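Long-range contacts in bifunctional endo-1,4-beta-xylanase A (Neocallimastix patriciarum, PDB 2VG9), which catalyses the hydrolysis of internal beta-1,4 linkages between the xylose units of xylan: residues V5-Q11 / E22-N26; N16-Y21 / L34-A38; I73-Y77 / L191-L196; I132-Y137 / H171-H177. All coordinates share one frame; numbering follows the deposited sequence.

Interaction 1 of 4, residues V5-Q11 / E22-N26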
loop_
_atom_site.group_PDB
_atom_site.type_symbol
_atom_site.label_atom_id
_atom_site.label_comp_id
_atom_site.label_asym_id
_atom_site.label_seq_id
_atom_site.Cartn_x
_atom_site.Cartn_y
_atom_site.Cartn_z
ATOM N N VAL A 5 -11.810 5.389 13.583
ATOM C CA VAL A 5 -11.466 4.106 14.185
ATOM C C VAL A 5 -10.753 4.291 15.542
ATOM O O VAL A 5 -10.144 5.341 15.806
ATOM C CB VAL A 5 -10.632 3.191 13.223
ATOM C CG1 VAL A 5 -11.458 2.782 11.979
ATOM C CG2 VAL A 5 -9.291 3.880 12.832
ATOM N N GLY A 6 -10.847 3.267 16.388
ATOM C CA GLY A 6 -10.213 3.277 17.697
ATOM C C GLY A 6 -11.084 3.830 18.808
ATOM O O GLY A 6 -10.605 4.041 19.933
ATOM N N ASN A 7 -12.354 4.071 18.489
ATOM C CA ASN A 7 -13.323 4.636 19.435
ATOM C C ASN A 7 -14.628 3.817 19.483
ATOM O O ASN A 7 -15.719 4.374 19.617
ATOM C CB ASN A 7 -13.611 6.109 19.099
ATOM C CG ASN A 7 -12.394 7.017 19.308
ATOM O OD1 ASN A 7 -11.808 7.060 20.403
ATOM N ND2 ASN A 7 -12.004 7.758 18.247
ATOM N N GLY A 8 -14.496 2.494 19.397
ATOM C CA GLY A 8 -15.648 1.588 19.316
ATOM C C GLY A 8 -15.576 0.607 18.151
ATOM O O GLY A 8 -15.781 -0.598 18.329
ATOM N N GLN A 9 -15.293 1.129 16.956
ATOM C CA GLN A 9 -15.034 0.304 15.764
ATOM C C GLN A 9 -13.581 0.446 15.380
ATOM O O GLN A 9 -13.091 1.568 15.275
ATOM C CB GLN A 9 -15.880 0.766 14.569
ATOM C CG GLN A 9 -17.373 0.945 14.836
ATOM C CD GLN A 9 -18.052 -0.337 15.233
ATOM O OE1 GLN A 9 -18.845 -0.355 16.186
ATOM N NE2 GLN A 9 -17.747 -1.426 14.521
ATOM N N ASN A 10 -12.908 -0.681 15.157
ATOM C CA ASN A 10 -11.513 -0.660 14.725
ATOM C C ASN A 10 -11.287 -0.656 13.208
ATOM O O ASN A 10 -10.150 -0.536 12.758
ATOM C CB ASN A 10 -10.733 -1.801 15.377
ATOM C CG ASN A 10 -10.410 -1.516 16.858
ATOM O OD1 ASN A 10 -10.374 -0.354 17.304
ATOM N ND2 ASN A 10 -10.183 -2.576 17.617
ATOM N N GLN A 11 -12.363 -0.791 12.428
ATOM C CA GLN A 11 -12.250 -0.852 10.974
ATOM C C GLN A 11 -13.508 -0.334 10.298
ATOM O O GLN A 11 -14.605 -0.455 10.848
ATOM C CB GLN A 11 -11.995 -2.287 10.524
ATOM C CG GLN A 11 -11.784 -2.459 9.013
ATOM C CD GLN A 11 -11.763 -3.914 8.632
ATOM O OE1 GLN A 11 -12.464 -4.740 9.253
ATOM N NE2 GLN A 11 -10.941 -4.261 7.631
ATOM N N GLU A 22 -10.560 1.887 2.919
ATOM C CA GLU A 22 -10.369 1.033 4.083
ATOM C C GLU A 22 -9.538 1.808 5.115
ATOM O O GLU A 22 -8.482 2.362 4.781
ATOM C CB GLU A 22 -9.654 -0.272 3.683
ATOM C CG GLU A 22 -9.165 -1.089 4.891
ATOM C CD GLU A 22 -8.774 -2.518 4.524
ATOM O OE1 GLU A 22 -8.068 -2.708 3.500
ATOM O OE2 GLU A 22 -9.157 -3.453 5.290
ATOM N N ILE A 23 -10.040 1.860 6.348
ATOM C CA ILE A 23 -9.278 2.378 7.498
ATOM C C ILE A 23 -9.352 1.320 8.605
ATOM O O ILE A 23 -10.409 0.689 8.787
ATOM C CB ILE A 23 -9.816 3.766 7.981
ATOM C CG1 ILE A 23 -8.965 4.283 9.148
ATOM C CG2 ILE A 23 -11.402 3.715 8.237
ATOM C CD1 ILE A 23 -9.214 5.662 9.586
ATOM N N TRP A 24 -8.235 1.096 9.307
ATOM C CA TRP A 24 -8.177 0.079 10.353
ATOM C C TRP A 24 -7.153 0.495 11.398
ATOM O O TRP A 24 -6.180 1.213 11.092
ATOM C CB TRP A 24 -7.844 -1.295 9.740
ATOM C CG TRP A 24 -7.431 -2.358 10.721
ATOM C CD1 TRP A 24 -8.217 -3.327 11.288
ATOM C CD2 TRP A 24 -6.111 -2.557 11.246
ATOM N NE1 TRP A 24 -7.470 -4.095 12.145
ATOM C CE2 TRP A 24 -6.171 -3.648 12.126
ATOM C CE3 TRP A 24 -4.895 -1.903 11.065
ATOM C CZ2 TRP A 24 -5.050 -4.110 12.811
ATOM C CZ3 TRP A 24 -3.793 -2.352 11.745
ATOM C CH2 TRP A 24 -3.877 -3.446 12.614
ATOM N N THR A 25 -7.375 0.068 12.640
ATOM C CA THR A 25 -6.366 0.242 13.691
ATOM C C THR A 25 -6.363 -0.935 14.652
ATOM O O THR A 25 -7.339 -1.649 14.785
ATOM C CB THR A 25 -6.504 1.595 14.460
ATOM O OG1 THR A 25 -5.318 1.815 15.256
ATOM C CG2 THR A 25 -7.766 1.588 15.352
ATOM N N ASN A 26 -5.211 -1.184 15.255
ATOM C CA ASN A 26 -5.134 -1.987 16.448
ATOM C C ASN A 26 -4.427 -1.119 17.457
ATOM O O ASN A 26 -3.221 -0.844 17.319
ATOM C CB ASN A 26 -4.330 -3.258 16.218
ATOM C CG ASN A 26 -4.274 -4.119 17.453
ATOM O OD1 ASN A 26 -5.201 -4.868 17.722
ATOM N ND2 ASN A 26 -3.185 -4.015 18.211
#

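Interaction 2 of 4, residues N16-Y21 / L34-A38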
loop_
_atom_site.group_PDB
_atom_site.type_symbol
_atom_site.label_atom_id
_atom_site.label_comp_id
_atom_site.label_asym_id
_atom_site.label_seq_id
_atom_site.Cartn_x
_atom_site.Cartn_y
_atom_site.Cartn_z
ATOM N N ASN A 16 -16.624 4.014 -2.796
ATOM C CA ASN A 16 -17.275 5.256 -3.190
ATOM C C ASN A 16 -16.700 5.762 -4.516
ATOM O O ASN A 16 -15.484 5.781 -4.699
ATOM C CB ASN A 16 -17.159 6.379 -2.137
ATOM C CG ASN A 16 -18.143 7.553 -2.436
ATOM O OD1 ASN A 16 -17.754 8.614 -2.940
ATOM N ND2 ASN A 16 -19.405 7.333 -2.149
ATOM N N ASP A 17 -17.578 6.158 -5.439
ATOM C CA ASP A 17 -17.144 6.695 -6.738
ATOM C C ASP A 17 -16.294 5.667 -7.507
ATOM O O ASP A 17 -15.430 6.053 -8.330
ATOM C CB ASP A 17 -16.330 7.986 -6.547
ATOM C CG ASP A 17 -17.192 9.242 -6.316
ATOM O OD1 ASP A 17 -18.440 9.228 -6.383
ATOM O OD2 ASP A 17 -16.601 10.305 -6.105
ATOM N N GLY A 18 -16.517 4.376 -7.250
ATOM C CA GLY A 18 -15.785 3.331 -7.985
ATOM C C GLY A 18 -14.408 2.972 -7.439
ATOM O O GLY A 18 -13.689 2.166 -8.020
ATOM N N PHE A 19 -14.053 3.554 -6.295
ATOM C CA PHE A 19 -12.775 3.278 -5.636
ATOM C C PHE A 19 -12.990 2.781 -4.221
ATOM O O PHE A 19 -13.858 3.291 -3.514
ATOM C CB PHE A 19 -11.889 4.535 -5.640
ATOM C CG PHE A 19 -11.422 4.932 -7.002
ATOM C CD1 PHE A 19 -10.328 4.283 -7.597
ATOM C CD2 PHE A 19 -12.064 5.959 -7.695
ATOM C CE1 PHE A 19 -9.899 4.668 -8.869
ATOM C CE2 PHE A 19 -11.644 6.333 -8.976
ATOM C CZ PHE A 19 -10.576 5.693 -9.558
ATOM N N SER A 20 -12.228 1.768 -3.800
ATOM C CA SER A 20 -12.374 1.262 -2.442
ATOM C C SER A 20 -11.927 2.310 -1.438
ATOM O O SER A 20 -11.228 3.277 -1.793
ATOM C CB SER A 20 -11.536 -0.022 -2.227
ATOM O OG SER A 20 -10.137 0.250 -2.304
ATOM N N TYR A 21 -12.317 2.106 -0.184
ATOM C CA TYR A 21 -11.675 2.764 0.942
ATOM C C TYR A 21 -11.594 1.757 2.098
ATOM O O TYR A 21 -12.442 0.874 2.222
ATOM C CB TYR A 21 -12.393 4.075 1.346
ATOM C CG TYR A 21 -13.778 3.880 1.953
ATOM C CD1 TYR A 21 -13.939 3.588 3.316
ATOM C CD2 TYR A 21 -14.929 4.018 1.169
ATOM C CE1 TYR A 21 -15.227 3.381 3.881
ATOM C CE2 TYR A 21 -16.230 3.816 1.719
ATOM C CZ TYR A 21 -16.364 3.506 3.061
ATOM O OH TYR A 21 -17.624 3.333 3.593
ATOM N N LEU A 34 -13.324 10.997 3.101
ATOM C CA LEU A 34 -13.357 10.826 1.631
ATOM C C LEU A 34 -13.360 12.148 0.892
ATOM O O LEU A 34 -13.891 13.122 1.397
ATOM C CB LEU A 34 -14.621 10.060 1.193
ATOM C CG LEU A 34 -14.930 8.722 1.828
ATOM C CD1 LEU A 34 -16.186 8.110 1.184
ATOM C CD2 LEU A 34 -13.723 7.770 1.746
ATOM N N GLY A 35 -12.764 12.187 -0.303
ATOM C CA GLY A 35 -12.994 13.300 -1.260
ATOM C C GLY A 35 -13.567 12.640 -2.507
ATOM O O GLY A 35 -13.808 11.435 -2.477
ATOM N N SER A 36 -13.784 13.391 -3.593
ATOM C CA SER A 36 -14.238 12.828 -4.877
ATOM C C SER A 36 -13.286 11.776 -5.395
ATOM O O SER A 36 -12.068 11.857 -5.147
ATOM C CB SER A 36 -14.312 13.896 -5.986
ATOM O OG SER A 36 -14.853 15.102 -5.476
ATOM N N GLY A 37 -13.846 10.814 -6.133
ATOM C CA GLY A 37 -13.055 9.830 -6.833
ATOM C C GLY A 37 -12.345 8.942 -5.831
ATOM O O GLY A 37 -12.997 8.314 -4.978
ATOM N N ALA A 38 -11.020 8.865 -5.940
ATOM C CA ALA A 38 -10.233 8.018 -5.009
ATOM C C ALA A 38 -9.549 8.844 -3.907
ATOM O O ALA A 38 -8.813 8.288 -3.114
ATOM C CB ALA A 38 -9.192 7.208 -5.758
#

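Interaction 3 of 4, residues I73-Y77 / L191-L196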
loop_
_atom_site.group_PDB
_atom_site.type_symbol
_atom_site.label_atom_id
_atom_site.label_comp_id
_atom_site.label_asym_id
_atom_site.label_seq_id
_atom_site.Cartn_x
_atom_site.Cartn_y
_atom_site.Cartn_z
ATOM N N ILE A 73 -0.576 -0.101 -16.269
ATOM C CA ILE A 73 -1.312 0.312 -15.064
ATOM C C ILE A 73 -0.624 1.588 -14.592
ATOM O O ILE A 73 0.571 1.584 -14.316
ATOM C CB ILE A 73 -1.343 -0.771 -13.945
ATOM C CG1 ILE A 73 -1.925 -2.106 -14.450
ATOM C CG2 ILE A 73 -2.128 -0.232 -12.666
ATOM C CD1 ILE A 73 -1.780 -3.280 -13.401
ATOM N N GLY A 74 -1.376 2.687 -14.569
ATOM C CA GLY A 74 -0.843 3.968 -14.091
ATOM C C GLY A 74 -1.454 4.379 -12.756
ATOM O O GLY A 74 -2.637 4.085 -12.479
ATOM N N LEU A 75 -0.657 5.045 -11.922
ATOM C CA LEU A 75 -1.181 5.676 -10.701
ATOM C C LEU A 75 -0.557 7.059 -10.594
ATOM O O LEU A 75 0.674 7.188 -10.610
ATOM C CB LEU A 75 -0.922 4.832 -9.423
ATOM C CG LEU A 75 -1.490 5.340 -8.054
ATOM C CD1 LEU A 75 -1.792 4.184 -7.103
ATOM C CD2 LEU A 75 -0.524 6.301 -7.342
ATOM N N ASP A 76 -1.414 8.076 -10.471
ATOM C CA ASP A 76 -0.967 9.452 -10.331
ATOM C C ASP A 76 -1.514 9.924 -9.014
ATOM O O ASP A 76 -2.665 9.651 -8.708
ATOM C CB ASP A 76 -1.526 10.319 -11.457
ATOM C CG ASP A 76 -1.009 9.919 -12.810
ATOM O OD1 ASP A 76 0.196 9.903 -12.990
ATOM O OD2 ASP A 76 -1.817 9.615 -13.712
ATOM N N TYR A 77 -0.697 10.602 -8.227
ATOM C CA TYR A 77 -1.099 11.028 -6.893
ATOM C C TYR A 77 -0.447 12.374 -6.539
ATOM O O TYR A 77 0.610 12.739 -7.073
ATOM C CB TYR A 77 -0.766 9.926 -5.847
ATOM C CG TYR A 77 0.721 9.823 -5.511
ATOM C CD1 TYR A 77 1.217 10.311 -4.288
ATOM C CD2 TYR A 77 1.618 9.255 -6.418
ATOM C CE1 TYR A 77 2.624 10.243 -3.983
ATOM C CE2 TYR A 77 3.007 9.176 -6.141
ATOM C CZ TYR A 77 3.491 9.680 -4.926
ATOM O OH TYR A 77 4.816 9.588 -4.695
ATOM N N LEU A 191 -4.114 -10.054 -10.132
ATOM C CA LEU A 191 -4.134 -8.750 -9.473
ATOM C C LEU A 191 -5.410 -8.511 -8.635
ATOM O O LEU A 191 -6.510 -8.444 -9.166
ATOM C CB LEU A 191 -3.903 -7.637 -10.494
ATOM C CG LEU A 191 -3.771 -6.212 -9.932
ATOM C CD1 LEU A 191 -2.577 -6.086 -8.885
ATOM C CD2 LEU A 191 -3.589 -5.293 -11.143
ATOM N N TYR A 192 -5.246 -8.377 -7.325
ATOM C CA TYR A 192 -6.340 -8.103 -6.425
ATOM C C TYR A 192 -6.793 -6.635 -6.467
ATOM O O TYR A 192 -7.971 -6.365 -6.611
ATOM C CB TYR A 192 -5.916 -8.517 -5.006
ATOM C CG TYR A 192 -6.922 -8.250 -3.904
ATOM C CD1 TYR A 192 -8.116 -8.975 -3.849
ATOM C CD2 TYR A 192 -6.675 -7.304 -2.901
ATOM C CE1 TYR A 192 -9.055 -8.769 -2.844
ATOM C CE2 TYR A 192 -7.623 -7.083 -1.862
ATOM C CZ TYR A 192 -8.812 -7.833 -1.850
ATOM O OH TYR A 192 -9.792 -7.675 -0.879
ATOM N N GLU A 193 -5.856 -5.697 -6.291
ATOM C CA GLU A 193 -6.145 -4.250 -6.246
ATOM C C GLU A 193 -4.851 -3.464 -6.411
ATOM O O GLU A 193 -3.748 -4.023 -6.302
ATOM C CB GLU A 193 -6.714 -3.858 -4.883
ATOM C CG GLU A 193 -5.612 -3.912 -3.792
ATOM C CD GLU A 193 -6.135 -3.689 -2.387
ATOM O OE1 GLU A 193 -7.081 -2.895 -2.211
ATOM O OE2 GLU A 193 -5.600 -4.320 -1.460
ATOM N N VAL A 194 -4.999 -2.163 -6.670
ATOM C CA VAL A 194 -3.892 -1.223 -6.713
ATOM C C VAL A 194 -4.392 -0.028 -5.923
ATOM O O VAL A 194 -5.379 0.642 -6.299
ATOM C CB VAL A 194 -3.482 -0.799 -8.159
ATOM C CG1 VAL A 194 -2.373 0.272 -8.132
ATOM C CG2 VAL A 194 -3.000 -2.020 -9.000
ATOM N N ALA A 195 -3.718 0.227 -4.806
ATOM C CA ALA A 195 -4.186 1.224 -3.877
ATOM C C ALA A 195 -3.067 2.140 -3.482
ATOM O O ALA A 195 -1.907 1.765 -3.579
ATOM C CB ALA A 195 -4.795 0.536 -2.608
ATOM N N LEU A 196 -3.420 3.347 -3.045
ATOM C CA LEU A 196 -2.488 4.205 -2.322
ATOM C C LEU A 196 -2.775 4.134 -0.814
ATOM O O LEU A 196 -3.910 4.284 -0.384
ATOM C CB LEU A 196 -2.548 5.632 -2.830
ATOM C CG LEU A 196 -1.402 6.462 -2.271
ATOM C CD1 LEU A 196 -0.095 6.110 -3.028
ATOM C CD2 LEU A 196 -1.799 7.964 -2.353
#

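Interaction 4 of 4, residues I132-Y137 / H171-H177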
loop_
_atom_site.group_PDB
_atom_site.type_symbol
_atom_site.label_atom_id
_atom_site.label_comp_id
_atom_site.label_asym_id
_atom_site.label_seq_id
_atom_site.Cartn_x
_atom_site.Cartn_y
_atom_site.Cartn_z
ATOM N N ILE A 132 12.905 3.076 -12.658
ATOM C CA ILE A 132 11.501 3.072 -13.079
ATOM C C ILE A 132 11.012 4.535 -13.032
ATOM O O ILE A 132 11.304 5.249 -12.085
ATOM C CB ILE A 132 10.579 2.137 -12.190
ATOM C CG1 ILE A 132 11.002 0.659 -12.337
ATOM C CG2 ILE A 132 9.115 2.292 -12.582
ATOM C CD1 ILE A 132 10.551 -0.310 -11.206
ATOM N N ASP A 133 10.287 4.976 -14.059
ATOM C CA ASP A 133 9.840 6.373 -14.121
ATOM C C ASP A 133 11.000 7.374 -13.919
ATOM O O ASP A 133 10.829 8.442 -13.324
ATOM C CB ASP A 133 8.682 6.633 -13.120
ATOM C CG ASP A 133 7.448 5.801 -13.431
ATOM O OD1 ASP A 133 7.043 5.762 -14.615
ATOM O OD2 ASP A 133 6.897 5.162 -12.510
ATOM N N GLY A 134 12.192 6.995 -14.399
ATOM C CA GLY A 134 13.364 7.836 -14.356
ATOM C C GLY A 134 13.996 7.940 -12.980
ATOM O O GLY A 134 14.851 8.811 -12.744
ATOM N N ALA A 135 13.550 7.079 -12.059
ATOM C CA ALA A 135 13.968 7.162 -10.671
ATOM C C ALA A 135 14.476 5.817 -10.172
ATOM O O ALA A 135 14.070 4.751 -10.679
ATOM C CB ALA A 135 12.802 7.637 -9.790
ATOM N N GLN A 136 15.328 5.881 -9.148
ATOM C CA GLN A 136 15.914 4.707 -8.524
ATOM C C GLN A 136 15.011 4.107 -7.438
ATOM O O GLN A 136 14.510 4.838 -6.555
ATOM C CB GLN A 136 17.295 5.042 -7.931
ATOM C CG GLN A 136 18.341 5.468 -8.983
ATOM C CD GLN A 136 18.434 4.480 -10.195
ATOM O OE1 GLN A 136 17.990 4.789 -11.316
ATOM N NE2 GLN A 136 18.985 3.292 -9.945
ATOM N N TYR A 137 14.782 2.790 -7.553
ATOM C CA TYR A 137 14.023 2.035 -6.565
ATOM C C TYR A 137 14.872 0.812 -6.268
ATOM O O TYR A 137 15.520 0.267 -7.163
ATOM C CB TYR A 137 12.672 1.552 -7.114
ATOM C CG TYR A 137 11.607 2.623 -7.242
ATOM C CD1 TYR A 137 10.599 2.753 -6.273
ATOM C CD2 TYR A 137 11.607 3.516 -8.322
ATOM C CE1 TYR A 137 9.600 3.724 -6.419
ATOM C CE2 TYR A 137 10.621 4.521 -8.435
ATOM C CZ TYR A 137 9.641 4.619 -7.496
ATOM O OH TYR A 137 8.655 5.605 -7.603
ATOM N N HIS A 171 3.878 10.529 -10.887
ATOM C CA HIS A 171 3.350 9.429 -11.682
ATOM C C HIS A 171 4.085 8.131 -11.358
ATOM O O HIS A 171 5.312 8.132 -11.251
ATOM C CB HIS A 171 3.563 9.718 -13.158
ATOM C CG HIS A 171 3.159 8.573 -14.028
ATOM N ND1 HIS A 171 4.052 7.606 -14.443
ATOM C CD2 HIS A 171 1.941 8.186 -14.475
ATOM C CE1 HIS A 171 3.405 6.696 -15.155
ATOM N NE2 HIS A 171 2.126 7.019 -15.179
ATOM N N ILE A 172 3.335 7.048 -11.169
ATOM C CA ILE A 172 3.924 5.715 -11.021
ATOM C C ILE A 172 3.369 4.788 -12.108
ATOM O O ILE A 172 2.149 4.592 -12.228
ATOM C CB ILE A 172 3.634 5.099 -9.620
ATOM C CG1 ILE A 172 4.165 6.036 -8.492
ATOM C CG2 ILE A 172 4.141 3.600 -9.527
ATOM C CD1 ILE A 172 3.665 5.689 -7.118
ATOM N N THR A 173 4.282 4.232 -12.897
ATOM C CA THR A 173 3.951 3.151 -13.810
ATOM C C THR A 173 3.985 1.837 -13.039
ATOM O O THR A 173 4.978 1.083 -13.065
ATOM C CB THR A 173 4.874 3.120 -15.046
ATOM O OG1 THR A 173 5.070 4.464 -15.518
ATOM C CG2 THR A 173 4.276 2.200 -16.155
ATOM N N VAL A 174 2.873 1.574 -12.358
ATOM C CA VAL A 174 2.707 0.408 -11.510
ATOM C C VAL A 174 3.065 -0.883 -12.292
ATOM O O VAL A 174 3.751 -1.770 -11.765
ATOM C CB VAL A 174 1.252 0.348 -10.952
ATOM C CG1 VAL A 174 0.994 -0.953 -10.213
ATOM C CG2 VAL A 174 0.975 1.575 -10.006
ATOM N N SER A 175 2.650 -0.966 -13.560
ATOM C CA SER A 175 2.946 -2.156 -14.375
ATOM C C SER A 175 4.454 -2.387 -14.599
ATOM O O SER A 175 4.864 -3.522 -14.826
ATOM C CB SER A 175 2.203 -2.075 -15.734
ATOM O OG SER A 175 2.301 -0.776 -16.322
ATOM N N ASP A 176 5.268 -1.322 -14.552
ATOM C CA ASP A 176 6.741 -1.420 -14.696
ATOM C C ASP A 176 7.406 -2.057 -13.441
ATOM O O ASP A 176 8.365 -2.807 -13.562
ATOM C CB ASP A 176 7.366 -0.041 -14.973
ATOM C CG ASP A 176 7.333 0.349 -16.435
ATOM O OD1 ASP A 176 6.743 -0.409 -17.248
ATOM O OD2 ASP A 176 7.896 1.434 -16.754
ATOM N N HIS A 177 6.880 -1.751 -12.248
ATOM C CA HIS A 177 7.275 -2.409 -11.005
ATOM C C HIS A 177 6.936 -3.881 -11.083
ATOM O O HIS A 177 7.782 -4.715 -10.773
ATOM C CB HIS A 177 6.612 -1.752 -9.792
ATOM C CG HIS A 177 7.169 -0.392 -9.481
ATOM N ND1 HIS A 177 6.691 0.766 -10.066
ATOM C CD2 HIS A 177 8.198 -0.014 -8.694
ATOM C CE1 HIS A 177 7.388 1.802 -9.626
ATOM N NE2 HIS A 177 8.311 1.353 -8.803
HETATM O O HOH W 1 9.612 3.171 -16.233
#

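Interaction 1 of 4, residues V5-Q11 / E22-N26
Gln11 and Trp24 form an antiparallel, non-hydrogen-bonded pair where the chain, having left strand 2-5 of one sheet of the beta jelly roll, crosses to the other sheet and begins the hairpin of strands 11-16 and 19-26. Next to this pair, Thr25 N donates to Asn10 O at 2.8 Å. The Gln11 side chain then runs along the Trp24 face of the sheet toward Glu22. Its CB lies at the edge of the indole, 4.0 Å from Trp24 CD1. CG, anti to the backbone N (chi1 -177°), passes 3.4 Å from Ile23 O, and the extended chain carries NE2 to within 3.1 Å of Glu22 OE2. The bond is bent, 136° at the hydrogen, but amide and carboxylate are nearly coplanar and Glu22 OE2 offers its anti lone pair; Glu22 OE1 is held by a salt bridge to Arg56. Glu22 OE2 would probably lose this amide donor, and Ile23 O its contact with CG, if an alanine stood here. The other face of the strand, with Ile23 and Thr25, meets Val5 in apolar contact. Gly6 follows with a positive phi, 90°, at which a CB would jam against the preceding carbonyl oxygen. Val5 and Ile23 reach toward each other tip to tip, and Val5 CG2 comes to rest 3.7 Å from Ile23 CD1.

Interaction 2 of 4, residues N16-Y21 / L34-A38
Phe19 lays one face of its ring over the methyl group of Ala38, a CH-pi contact with Ala38 CB 3.6 Å from the ring centroid. The methyl sits nearer the rim than the middle, closest to Phe19 CG at 3.4 Å. With CG anti to the carbonyl carbon (chi1 -68°), the ring also reaches the Gly37-Ala38 peptide, Phe19 CD2 being 3.5 Å from Gly37 C. Without the ring, as with a serine here, the Ala38 methyl would probably lose its aromatic cover and a gap would open beside this peptide. Asp17 fastens the same loop: its OD2 accepts Gly37 N at 2.8 Å through the anti lone pair, along a nearly straight bond of 165°. Further along, Leu34 splits its two methyls. CD2 packs 3.9 Å from Tyr21 CG, whose ring stem stands between its own backbone N and carbonyl carbon (chi1 68°) and meets the leucine at about a right angle, while CD1 rests against Asn16 CB. Arg57 of strand 52-60 touches Asn16, Tyr21 and Leu34. The whole is a surface contact of the jelly roll: a beta hairpin with a two-residue type I' turn, Asn16 to Phe19, resting on the loop that joins two strands of the other sheet.

Interaction 3 of 4, residues I73-Y77 / L191-L196
Ile73 and Leu191 meet tip to tip in the interior of the beta jelly roll, where strand 73-77 of one sheet lies over strand 193-196 of the other. These short segments of strands 73-86 and 190-200 run almost parallel, 15° apart, with their axes 9.1 Å from each other at closest approach, so side chains alone bridge the gap. The tight end is the pair just named. Ile73 CD1 and Leu191 CD2 are 3.5 Å apart; with the isoleucine's CG1 anti to the carbonyl carbon (chi1 -56°) and the chain extended beyond it, CD1 reaches the leucine. Val174 and Phe178 of helix 174-182 pack against Ile73 as well. Beyond this point the fit relaxes, although the touching residues stay buried. Ile73 CG2 is 4.2 Å from Val194 CG2, and Leu75 and Val194 slide past one another in opposite directions, with Leu75 CD1 4.1 Å from Val194 CG1. Leu75 CD2 approaches Leu196 CD1 no closer than 4.3 Å. Val209 and Leu212 of strand 203-216 also touch Leu196. At the far end Tyr77 combines apolar and polar roles: its hydroxyl is hydrogen-bonded to Glu116, whereas its CB stands 4.1 Å from Leu196 CD2.

Interaction 4 of 4, residues I132-Y137 / H171-H177
His177 points an edge of its imidazole at the face of Tyr137 in an edge-to-face (T-shaped) pair, with planes at 83° and ring centroids 4.7 Å apart. The atom that leads is His177 NE2, which stands over the centre of the phenol ring and 3.6 Å from Tyr137 CE1. One face of the same imidazole carries Ile132: its CD1 lies 3.7 Å from the His177 centroid in a CH-pi contact, displaced toward the rim, so the histidine is held both at an edge and over a face. A weak bond from His177 ND1 to Thr173 O may add to this. Tyr137 is anchored at its other end, where the hydroxyl bonds to Glu116 and Arg163. Beside this aromatic group, Asp133 grips the start of the helix. With CG anti to its carbonyl carbon (chi1 -62°), it turns OD2 to Thr173 N, which donates at 2.8 Å on an almost straight line, 171°, reaching the syn side of the carboxylate slightly out of its plane. A hydrogen bond from Thr173 OG1 to Asp133 OD1 is doubtful, the hydroxyl not being securely placed. A water accepts from Asp133 N at 2.9 Å and donates to Asp176 OD2. The arrangement is a type I' beta hairpin, Ile132 to Ala135, docked on a strand-to-helix junction: Thr173 holds the N-cap position of helix 174-182, the single helix of this jelly roll.

In the fold
Interactions 1 and 2 share strand 19-26, one near each end, with centres 19 Å apart; both pack the hairpin of strands 11-16 and 19-26 against chain that leaves or links strands of the other sheet. Interaction 3 lies deeper, 13 Å from interaction 2 centre to centre, and interaction 4 is nested within the loop that interaction 3 closes. These last two touch directly: Leu75 O and Ile172 N are 2.7 Å apart and Ile73 N and Ser175 OG 3.0 Å, both probable hydrogen bonds. Glu116 also ties the two together. Interaction 4 lies across the chain's centre from interaction 1, with centres 32 Å apart. As in other family 11 xylanases, the substrate cleft probably lies on the concave side of the jelly roll.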